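Local coordinates for envelopment polyprotein (Bovine Schmallenberg virus BH80/Germany/2011, PDB 7A56) that probably fuses the viral envelope with a host-cell membrane during entry, as a class II fusion glycoprotein captured here in its postfusion trimer, at residues R71-E76 with F345-Y350; S157-C162 with A169-C174; D181-E186 with F300-Q305. All coordinates share one frame; numbering follows the deposited sequence.

Contact 1. Residues R71-E76 with F345-Y350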
loop_
_atom_site.group_PDB
_atom_site.type_symbol
_atom_site.label_atom_id
_atom_site.label_comp_id
_atom_site.label_asym_id
_atom_site.label_seq_id
_atom_site.Cartn_x
_atom_site.Cartn_y
_atom_site.Cartn_z
ATOM N N ARG A 71 -8.555 44.527 -22.826
ATOM C CA ARG A 71 -8.760 43.558 -21.767
ATOM C C ARG A 71 -8.255 42.192 -22.245
ATOM O O ARG A 71 -8.457 41.799 -23.404
ATOM C CB ARG A 71 -10.246 43.520 -21.375
ATOM C CG ARG A 71 -10.759 42.211 -20.710
ATOM C CD ARG A 71 -12.257 42.336 -20.381
ATOM N NE ARG A 71 -12.802 41.193 -19.637
ATOM C CZ ARG A 71 -13.370 40.110 -20.185
ATOM N NH1 ARG A 71 -13.479 39.984 -21.505
ATOM N NH2 ARG A 71 -13.838 39.138 -19.399
ATOM N N ASN A 72 -7.567 41.489 -21.355
ATOM C CA ASN A 72 -7.039 40.155 -21.621
ATOM C C ASN A 72 -7.557 39.271 -20.499
ATOM O O ASN A 72 -7.200 39.481 -19.336
ATOM C CB ASN A 72 -5.519 40.171 -21.653
ATOM C CG ASN A 72 -4.956 39.128 -22.561
ATOM O OD1 ASN A 72 -5.540 38.060 -22.740
ATOM N ND2 ASN A 72 -3.826 39.443 -23.178
ATOM N N SER A 73 -8.446 38.345 -20.818
ATOM C CA SER A 73 -9.166 37.680 -19.746
ATOM C C SER A 73 -8.797 36.213 -19.774
ATOM O O SER A 73 -8.336 35.670 -20.814
ATOM C CB SER A 73 -10.670 37.819 -19.852
ATOM O OG SER A 73 -11.049 37.316 -21.089
ATOM N N TYR A 74 -9.044 35.575 -18.631
ATOM C CA TYR A 74 -8.736 34.134 -18.530
ATOM C C TYR A 74 -9.845 33.376 -17.816
ATOM O O TYR A 74 -10.722 33.941 -17.128
ATOM C CB TYR A 74 -7.419 33.884 -17.806
ATOM C CG TYR A 74 -7.416 34.276 -16.365
ATOM C CD1 TYR A 74 -7.986 33.456 -15.385
ATOM C CD2 TYR A 74 -6.807 35.462 -15.970
ATOM C CE1 TYR A 74 -7.991 33.830 -14.064
ATOM C CE2 TYR A 74 -6.773 35.839 -14.656
ATOM C CZ TYR A 74 -7.353 35.036 -13.700
ATOM O OH TYR A 74 -7.289 35.477 -12.393
ATOM N N ILE A 75 -9.729 32.041 -17.935
ATOM C CA ILE A 75 -10.522 31.118 -17.156
ATOM C C ILE A 75 -9.572 30.043 -16.638
ATOM O O ILE A 75 -8.614 29.641 -17.318
ATOM C CB ILE A 75 -11.685 30.505 -17.973
ATOM C CG1 ILE A 75 -12.571 29.635 -17.063
ATOM C CG2 ILE A 75 -11.180 29.739 -19.202
ATOM C CD1 ILE A 75 -13.937 29.370 -17.630
ATOM N N GLU A 76 -9.768 29.679 -15.397
ATOM C CA GLU A 76 -8.964 28.637 -14.771
ATOM C C GLU A 76 -9.895 27.580 -14.198
ATOM O O GLU A 76 -10.953 27.912 -13.672
ATOM C CB GLU A 76 -8.100 29.257 -13.675
ATOM C CG GLU A 76 -7.071 28.300 -13.085
ATOM C CD GLU A 76 -7.577 27.616 -11.810
ATOM O OE1 GLU A 76 -6.716 27.115 -11.065
ATOM O OE2 GLU A 76 -8.819 27.606 -11.525
ATOM N N PHE A 345 -12.243 37.809 -24.164
ATOM C CA PHE A 345 -13.307 36.841 -24.367
ATOM C C PHE A 345 -14.051 36.568 -23.067
ATOM O O PHE A 345 -13.573 36.877 -21.974
ATOM C CB PHE A 345 -12.727 35.544 -24.949
ATOM C CG PHE A 345 -12.091 35.762 -26.265
ATOM C CD1 PHE A 345 -12.865 35.882 -27.398
ATOM C CD2 PHE A 345 -10.738 35.924 -26.366
ATOM C CE1 PHE A 345 -12.299 36.109 -28.619
ATOM C CE2 PHE A 345 -10.161 36.166 -27.600
ATOM C CZ PHE A 345 -10.941 36.234 -28.726
ATOM N N ASP A 346 -15.251 36.008 -23.217
ATOM C CA ASP A 346 -15.962 35.360 -22.121
ATOM C C ASP A 346 -15.783 33.853 -22.248
ATOM O O ASP A 346 -15.756 33.300 -23.350
ATOM C CB ASP A 346 -17.459 35.655 -22.133
ATOM C CG ASP A 346 -17.796 37.135 -21.842
ATOM O OD1 ASP A 346 -16.971 37.895 -21.260
ATOM O OD2 ASP A 346 -18.937 37.509 -22.197
ATOM N N TYR A 347 -15.702 33.190 -21.112
ATOM C CA TYR A 347 -15.508 31.753 -21.101
ATOM C C TYR A 347 -16.511 31.080 -20.168
ATOM O O TYR A 347 -16.771 31.574 -19.065
ATOM C CB TYR A 347 -14.127 31.433 -20.606
ATOM C CG TYR A 347 -12.986 32.196 -21.204
ATOM C CD1 TYR A 347 -12.323 31.721 -22.342
ATOM C CD2 TYR A 347 -12.460 33.319 -20.558
ATOM C CE1 TYR A 347 -11.197 32.385 -22.860
ATOM C CE2 TYR A 347 -11.366 34.012 -21.101
ATOM C CZ TYR A 347 -10.755 33.547 -22.247
ATOM O OH TYR A 347 -9.656 34.181 -22.729
ATOM N N ASN A 348 -17.050 29.935 -20.567
ATOM C CA ASN A 348 -17.795 29.186 -19.572
ATOM C C ASN A 348 -17.632 27.671 -19.756
ATOM O O ASN A 348 -17.622 27.158 -20.872
ATOM C CB ASN A 348 -19.272 29.529 -19.608
ATOM C CG ASN A 348 -19.944 29.011 -20.838
ATOM O OD1 ASN A 348 -19.790 29.580 -21.915
ATOM N ND2 ASN A 348 -20.678 27.903 -20.706
ATOM N N ALA A 349 -17.654 26.962 -18.645
ATOM C CA ALA A 349 -17.549 25.502 -18.685
ATOM C C ALA A 349 -18.840 24.879 -19.203
ATOM O O ALA A 349 -19.935 25.439 -19.048
ATOM C CB ALA A 349 -17.237 24.973 -17.283
ATOM N N TYR A 350 -18.717 23.678 -19.781
ATOM C CA TYR A 350 -19.893 22.906 -20.159
ATOM C C TYR A 350 -19.538 21.422 -20.151
ATOM O O TYR A 350 -18.354 21.032 -20.138
ATOM C CB TYR A 350 -20.462 23.313 -21.543
ATOM C CG TYR A 350 -19.604 22.843 -22.690
ATOM C CD1 TYR A 350 -18.523 23.662 -23.172
ATOM C CD2 TYR A 350 -19.833 21.588 -23.279
ATOM C CE1 TYR A 350 -17.711 23.213 -24.206
ATOM C CE2 TYR A 350 -19.043 21.120 -24.292
ATOM C CZ TYR A 350 -17.975 21.913 -24.744
ATOM O OH TYR A 350 -17.192 21.412 -25.751
#
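Y347 lies against S73, Y74 and I75 between two layers of a beta-sandwich, as expected for the central domain of a class II fusion protein. The strand at 346-350 pairs with 86-92, whereas 71-76 belongs to the sheet holding 335-343; D344 and F345 carry the chain from one layer to the other. The two strand axes pass 7.2 Å apart and run almost parallel, at 8°.

Followed outward, Y347 begins at CB, which meets I75 CD1 at 3.6 Å. The I75 methyl CG2 then sits over one face of the ring, 4.1 Å from its centroid, a CH-pi contact. With I75 CG1 anti to the backbone N (chi1 -175°), CG2 is left to lie over the ring while CD1 reaches the tyrosine CB, the two side chains sliding past each other in opposite directions. Farther along, Y347 CD2 nears the carbonyl carbon of Y74, and CE2 comes within 3.3 Å of S73 OG. At the tip, Y347 OH donates to S73 O over 2.8 Å, coming from above the carbonyl plane; the same hydroxyl also hydrogen-bonds L342 N, so two bonds grip this buried group. I89 and I91 of strand 86-92 pack on the same side chain.

At the more exposed end, the extended R71 brings its guanidinium to F345 O, with NH1 3.1 Å away and NH2 making a weaker second bond. The arginine's stronger partner is D344, through a salt bridge, and D346 OD1 is only a long ion pair with NH2, its other oxygen being held by N95 N. S73 CB lies against one face of the guanidinium, toward its rim, and S73 OG is 2.7 Å from F345 O, with G343 O also in range.

Contact 2. Residues S157-C162 with A169-C174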
loop_
_atom_site.group_PDB
_atom_site.type_symbol
_atom_site.label_atom_id
_atom_site.label_comp_id
_atom_site.label_asym_id
_atom_site.label_seq_id
_atom_site.Cartn_x
_atom_site.Cartn_y
_atom_site.Cartn_z
ATOM N N SER A 157 20.211 -50.450 9.243
ATOM C CA SER A 157 19.334 -51.081 8.263
ATOM C C SER A 157 19.652 -52.574 8.008
ATOM O O SER A 157 18.742 -53.335 7.598
ATOM C CB SER A 157 19.378 -50.268 6.967
ATOM O OG SER A 157 20.733 -49.988 6.641
ATOM N N SER A 158 20.874 -53.043 8.309
ATOM C CA SER A 158 21.227 -54.449 8.139
ATOM C C SER A 158 20.681 -55.259 9.324
ATOM O O SER A 158 20.955 -54.927 10.484
ATOM C CB SER A 158 22.752 -54.628 8.059
ATOM O OG SER A 158 23.264 -53.983 6.895
ATOM N N ASN A 159 19.875 -56.276 9.053
ATOM C CA ASN A 159 19.420 -57.168 10.125
ATOM C C ASN A 159 19.096 -58.503 9.511
ATOM O O ASN A 159 18.960 -58.622 8.293
ATOM C CB ASN A 159 18.163 -56.636 10.820
ATOM C CG ASN A 159 18.462 -55.647 11.900
ATOM O OD1 ASN A 159 18.957 -56.012 12.952
ATOM N ND2 ASN A 159 18.123 -54.363 11.653
ATOM N N TRP A 160 18.929 -59.514 10.373
ATOM C CA TRP A 160 18.521 -60.809 9.858
ATOM C C TRP A 160 17.166 -60.703 9.160
ATOM O O TRP A 160 16.225 -60.123 9.700
ATOM C CB TRP A 160 18.443 -61.815 11.008
ATOM C CG TRP A 160 18.270 -63.173 10.532
ATOM C CD1 TRP A 160 19.252 -64.032 10.141
ATOM C CD2 TRP A 160 17.040 -63.867 10.372
ATOM N NE1 TRP A 160 18.713 -65.229 9.789
ATOM C CE2 TRP A 160 17.355 -65.160 9.909
ATOM C CE3 TRP A 160 15.702 -63.532 10.596
ATOM C CZ2 TRP A 160 16.388 -66.121 9.643
ATOM C CZ3 TRP A 160 14.732 -64.496 10.331
ATOM C CH2 TRP A 160 15.084 -65.771 9.858
ATOM N N GLY A 161 17.052 -61.330 7.984
ATOM C CA GLY A 161 15.856 -61.188 7.196
ATOM C C GLY A 161 15.861 -59.932 6.356
ATOM O O GLY A 161 14.859 -59.644 5.684
ATOM N N CYS A 162 16.941 -59.150 6.425
ATOM C CA CYS A 162 16.970 -57.811 5.863
ATOM C C CYS A 162 18.425 -57.483 5.525
ATOM O O CYS A 162 18.975 -56.473 5.938
ATOM C CB CYS A 162 16.394 -56.804 6.846
ATOM S SG CYS A 162 15.971 -55.262 6.007
ATOM N N ALA A 169 25.573 -58.406 9.159
ATOM C CA ALA A 169 25.544 -57.398 10.203
ATOM C C ALA A 169 24.143 -57.272 10.810
ATOM O O ALA A 169 23.113 -57.546 10.168
ATOM C CB ALA A 169 26.012 -56.044 9.633
ATOM N N ILE A 170 24.114 -56.915 12.087
ATOM C CA ILE A 170 22.880 -56.843 12.865
ATOM C C ILE A 170 22.837 -55.460 13.476
ATOM O O ILE A 170 23.795 -55.057 14.150
ATOM C CB ILE A 170 22.812 -57.906 13.986
ATOM C CG1 ILE A 170 22.975 -59.306 13.405
ATOM C CG2 ILE A 170 21.497 -57.725 14.775
ATOM C CD1 ILE A 170 21.886 -59.752 12.469
ATOM N N ASN A 171 21.740 -54.746 13.256
ATOM C CA ASN A 171 21.566 -53.417 13.826
ATOM C C ASN A 171 22.743 -52.506 13.444
ATOM O O ASN A 171 23.331 -51.809 14.281
ATOM C CB ASN A 171 21.353 -53.524 15.348
ATOM C CG ASN A 171 19.892 -53.788 15.692
ATOM O OD1 ASN A 171 18.992 -53.295 14.989
ATOM N ND2 ASN A 171 19.633 -54.589 16.703
ATOM N N ASP A 172 23.074 -52.518 12.143
ATOM C CA ASP A 172 24.288 -51.887 11.635
ATOM C C ASP A 172 24.048 -51.515 10.170
ATOM O O ASP A 172 23.046 -51.907 9.560
ATOM C CB ASP A 172 25.494 -52.835 11.842
ATOM C CG ASP A 172 26.873 -52.178 11.565
ATOM O OD1 ASP A 172 27.098 -50.921 11.557
ATOM O OD2 ASP A 172 27.799 -52.947 11.337
ATOM N N GLY A 173 24.970 -50.758 9.591
ATOM C CA GLY A 173 24.784 -50.356 8.206
ATOM C C GLY A 173 23.864 -49.176 8.044
ATOM O O GLY A 173 23.354 -48.579 9.002
ATOM N N CYS A 174 23.615 -48.843 6.778
ATOM C CA CYS A 174 22.826 -47.661 6.491
ATOM C C CYS A 174 22.168 -47.801 5.124
ATOM O O CYS A 174 22.709 -48.459 4.223
ATOM C CB CYS A 174 23.706 -46.416 6.543
ATOM S SG CYS A 174 22.847 -44.783 6.119
#
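S158 N donates to D172 O over 2.8 Å. This is the backbone bond of an antiparallel hydrogen-bonded pair, S158 with D172, where strand 150-158 ends and strand 172-183 begins, near the far tip of the elongated molecule. Beyond it N171 N is shared: it bonds N159 OD1 at 3.1 Å, from well above the amide plane, and S158 O more weakly at 2.9 Å. N171, just before strand 172-183, has positive phi (55°). The N159 and N171 amides stand nearly perpendicular, 83° between planes. N159 also opens a type II turn to C162, with G161 at its third position.

S158 has its hydroxyl beside its own nitrogen, and OG bonds C135 O; its CB is 3.9 Å from A169 CB. G173, lacking a side chain, leaves room for S158 OG 4.1 Å from its CA. S157 OG rests 3.0 Å from C174 C. At the outer edge I170 CG2 packs on N159 OD1, and I170 CD1 lies 3.6 Å from W160 N and near W160 CB, while the exposed indole leads away, with a bound sodium ion and a potassium ion close to it.

Class II fusion proteins generally insert this end into the target membrane, which is probably true here too. Between subunits, N171 ND2 bonds W160 O of the second subunit, while W160 O takes the equivalent bond from N171 of the third subunit. Strand 172-183 lies between 150-158 and the long strand 98-134; D172 OD2 is held by T136, just past the end of the latter, and disulfides C174-C139 and C162-C286 tie both segments to their surroundings.

Contact 3. Residues D181-E186 with F300-Q305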
loop_
_atom_site.group_PDB
_atom_site.type_symbol
_atom_site.label_atom_id
_atom_site.label_comp_id
_atom_site.label_asym_id
_atom_site.label_seq_id
_atom_site.Cartn_x
_atom_site.Cartn_y
_atom_site.Cartn_z
ATOM N N ASP A 181 11.849 -33.153 -6.468
ATOM C CA ASP A 181 10.578 -33.246 -7.202
ATOM C C ASP A 181 10.752 -32.997 -8.695
ATOM O O ASP A 181 11.664 -32.280 -9.139
ATOM C CB ASP A 181 9.560 -32.228 -6.705
ATOM C CG ASP A 181 8.921 -32.612 -5.375
ATOM O OD1 ASP A 181 9.454 -33.529 -4.677
ATOM O OD2 ASP A 181 7.905 -31.938 -5.013
ATOM N N ILE A 182 9.841 -33.592 -9.470
ATOM C CA ILE A 182 9.549 -33.197 -10.852
ATOM C C ILE A 182 8.150 -32.589 -10.874
ATOM O O ILE A 182 7.199 -33.191 -10.313
ATOM C CB ILE A 182 9.599 -34.399 -11.806
ATOM C CG1 ILE A 182 10.935 -35.112 -11.735
ATOM C CG2 ILE A 182 9.245 -33.923 -13.256
ATOM C CD1 ILE A 182 10.823 -36.603 -12.195
ATOM N N ILE A 183 8.020 -31.388 -11.502
ATOM C CA ILE A 183 6.747 -30.682 -11.561
ATOM C C ILE A 183 6.311 -30.521 -13.018
ATOM O O ILE A 183 7.112 -30.541 -13.953
ATOM C CB ILE A 183 6.800 -29.273 -10.895
ATOM C CG1 ILE A 183 7.754 -28.365 -11.687
ATOM C CG2 ILE A 183 7.166 -29.388 -9.401
ATOM C CD1 ILE A 183 7.578 -26.837 -11.421
ATOM N N ARG A 184 5.018 -30.296 -13.187
ATOM C CA ARG A 184 4.497 -29.878 -14.463
ATOM C C ARG A 184 4.318 -28.356 -14.363
ATOM O O ARG A 184 3.497 -27.895 -13.565
ATOM C CB ARG A 184 3.175 -30.576 -14.778
ATOM C CG ARG A 184 2.545 -30.112 -16.107
ATOM C CD ARG A 184 1.193 -30.749 -16.314
ATOM N NE ARG A 184 0.095 -30.207 -15.481
ATOM C CZ ARG A 184 -0.566 -30.910 -14.555
ATOM N NH1 ARG A 184 -1.577 -30.357 -13.891
ATOM N NH2 ARG A 184 -0.240 -32.176 -14.294
ATOM N N PRO A 185 5.087 -27.562 -15.097
ATOM C CA PRO A 185 4.988 -26.092 -14.954
ATOM C C PRO A 185 3.602 -25.606 -15.349
ATOM O O PRO A 185 3.080 -25.985 -16.411
ATOM C CB PRO A 185 6.057 -25.558 -15.925
ATOM C CG PRO A 185 6.908 -26.710 -16.278
ATOM C CD PRO A 185 6.108 -27.985 -16.071
ATOM N N GLU A 186 3.027 -24.713 -14.515
ATOM C CA GLU A 186 1.690 -24.147 -14.748
ATOM C C GLU A 186 1.647 -22.619 -14.570
ATOM O O GLU A 186 0.930 -21.950 -15.317
ATOM C CB GLU A 186 0.659 -24.819 -13.824
ATOM C CG GLU A 186 0.450 -26.340 -14.164
ATOM C CD GLU A 186 -0.512 -26.519 -15.320
ATOM O OE1 GLU A 186 -0.730 -27.672 -15.769
ATOM O OE2 GLU A 186 -1.088 -25.469 -15.764
ATOM N N PHE A 300 9.869 -33.338 -1.746
ATOM C CA PHE A 300 9.591 -32.040 -1.173
ATOM C C PHE A 300 8.147 -31.988 -0.681
ATOM O O PHE A 300 7.290 -32.718 -1.166
ATOM C CB PHE A 300 9.713 -30.907 -2.226
ATOM C CG PHE A 300 11.091 -30.751 -2.897
ATOM C CD1 PHE A 300 12.276 -30.959 -2.200
ATOM C CD2 PHE A 300 11.172 -30.267 -4.208
ATOM C CE1 PHE A 300 13.532 -30.768 -2.820
ATOM C CE2 PHE A 300 12.430 -30.089 -4.839
ATOM C CZ PHE A 300 13.597 -30.309 -4.144
ATOM N N ASP A 301 7.853 -31.002 0.178
ATOM C CA ASP A 301 6.490 -30.492 0.301
ATOM C C ASP A 301 6.161 -29.613 -0.906
ATOM O O ASP A 301 7.019 -28.881 -1.390
ATOM C CB ASP A 301 6.322 -29.629 1.556
ATOM C CG ASP A 301 6.528 -30.422 2.863
ATOM O OD1 ASP A 301 5.801 -31.414 3.053
ATOM O OD2 ASP A 301 7.367 -30.003 3.699
ATOM N N ASN A 302 4.926 -29.688 -1.411
ATOM C CA ASN A 302 4.532 -28.832 -2.548
ATOM C C ASN A 302 3.134 -28.317 -2.275
ATOM O O ASN A 302 2.200 -29.103 -2.151
ATOM C CB ASN A 302 4.556 -29.564 -3.900
ATOM C CG ASN A 302 4.362 -28.603 -5.121
ATOM O OD1 ASN A 302 3.999 -27.405 -4.959
ATOM N ND2 ASN A 302 4.645 -29.105 -6.315
ATOM N N SER A 303 2.983 -27.013 -2.202
ATOM C CA SER A 303 1.692 -26.415 -1.878
ATOM C C SER A 303 1.043 -25.758 -3.103
ATOM O O SER A 303 0.400 -24.719 -2.991
ATOM C CB SER A 303 1.862 -25.423 -0.719
ATOM O OG SER A 303 0.581 -25.000 -0.255
ATOM N N TYR A 304 1.156 -26.406 -4.267
ATOM C CA TYR A 304 0.635 -25.905 -5.549
ATOM C C TYR A 304 -0.866 -25.643 -5.511
ATOM O O TYR A 304 -1.374 -24.751 -6.221
ATOM C CB TYR A 304 0.940 -26.928 -6.659
ATOM C CG TYR A 304 0.262 -26.606 -7.945
ATOM C CD1 TYR A 304 0.645 -25.474 -8.658
ATOM C CD2 TYR A 304 -0.819 -27.380 -8.420
ATOM C CE1 TYR A 304 0.008 -25.125 -9.861
ATOM C CE2 TYR A 304 -1.463 -27.056 -9.619
ATOM C CZ TYR A 304 -1.048 -25.888 -10.330
ATOM O OH TYR A 304 -1.661 -25.464 -11.514
ATOM N N GLN A 305 -1.594 -26.410 -4.699
ATOM C CA GLN A 305 -3.020 -26.184 -4.610
ATOM C C GLN A 305 -3.338 -24.752 -4.180
ATOM O O GLN A 305 -4.423 -24.257 -4.503
ATOM C CB GLN A 305 -3.642 -27.167 -3.640
ATOM C CG GLN A 305 -3.144 -26.980 -2.228
ATOM C CD GLN A 305 -1.994 -27.919 -1.830
ATOM O OE1 GLN A 305 -1.251 -28.464 -2.673
ATOM N NE2 GLN A 305 -1.855 -28.113 -0.533
HETATM O O HOH W 1 6.017 -32.978 -3.491
#
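D181-E186 and F300-Q305 run side by side in nearly the same direction, 13° apart, with CA atoms 6.2 Å apart at D181 and F300 but 9.4 Å apart at E186 and Y304, and no backbone hydrogen bond joins them. The hydrogen-bonded link across them is made by one carboxylate.

D181 OD1 accepts the amide of F300 over 3.0 Å in a nearly straight bond (167°), met on its syn side and somewhat out of the carboxylate plane. The other oxygen, OD2, accepts a hydrogen bond from a water at 2.6 Å, which donates its other hydrogen to F300 O at 2.7 Å. Together they bridge the carboxylate to both the N-H and the C=O of F300, and OD2 also hydrogen-bonds T124 OG1. This buried acid is thus well supplied with donors, which would tend to favour its charged form. D181 CG approaches the F300 ring obliquely, 3.5 Å from F300 CD2.

Farther along, I183 CG2 touches N302 ND2 at 4.0 Å, the two side chains crossing near a right angle. N302 ND2 has its polar partners elsewhere, in T124 OG1 and G122 O. Y304 extends away from its backbone nitrogen (chi1 171°), which sends OH across to E186 CB at 3.3 Å. E186 then bends at chi2 away from the tyrosine, and its carboxylate forms salt bridges with R184 and K245.

F300 follows C299, whose disulfide to C179 joins the same two parts of the chain just before this contact. Backbone bonds tie I182, R184 and E186 to strand 98-134 around T121-G126, and the same strand meets N302 and also Y304, which packs on P123 just before helix 305-308.

How the contacts relate
Contact 1 is the buried one of the three; contacts 2 and 3 are partly buried, and contact 2 forms a tip with ions and neighbouring subunits close by. The centres of contacts 1 and 2 lie about 99 Å apart, spanning the long molecule from the sandwich to the tip; contact 3 sits between, its centre about 35 Å from that of contact 2. Contacts 2 and 3 use the two ends of strand 172-183. Their chemistry follows place: sandwich layers meet through aromatic and aliphatic packing with a polar margin, the tip through backbone pairing and amides, and the mid-length junction through one carboxylate and a water.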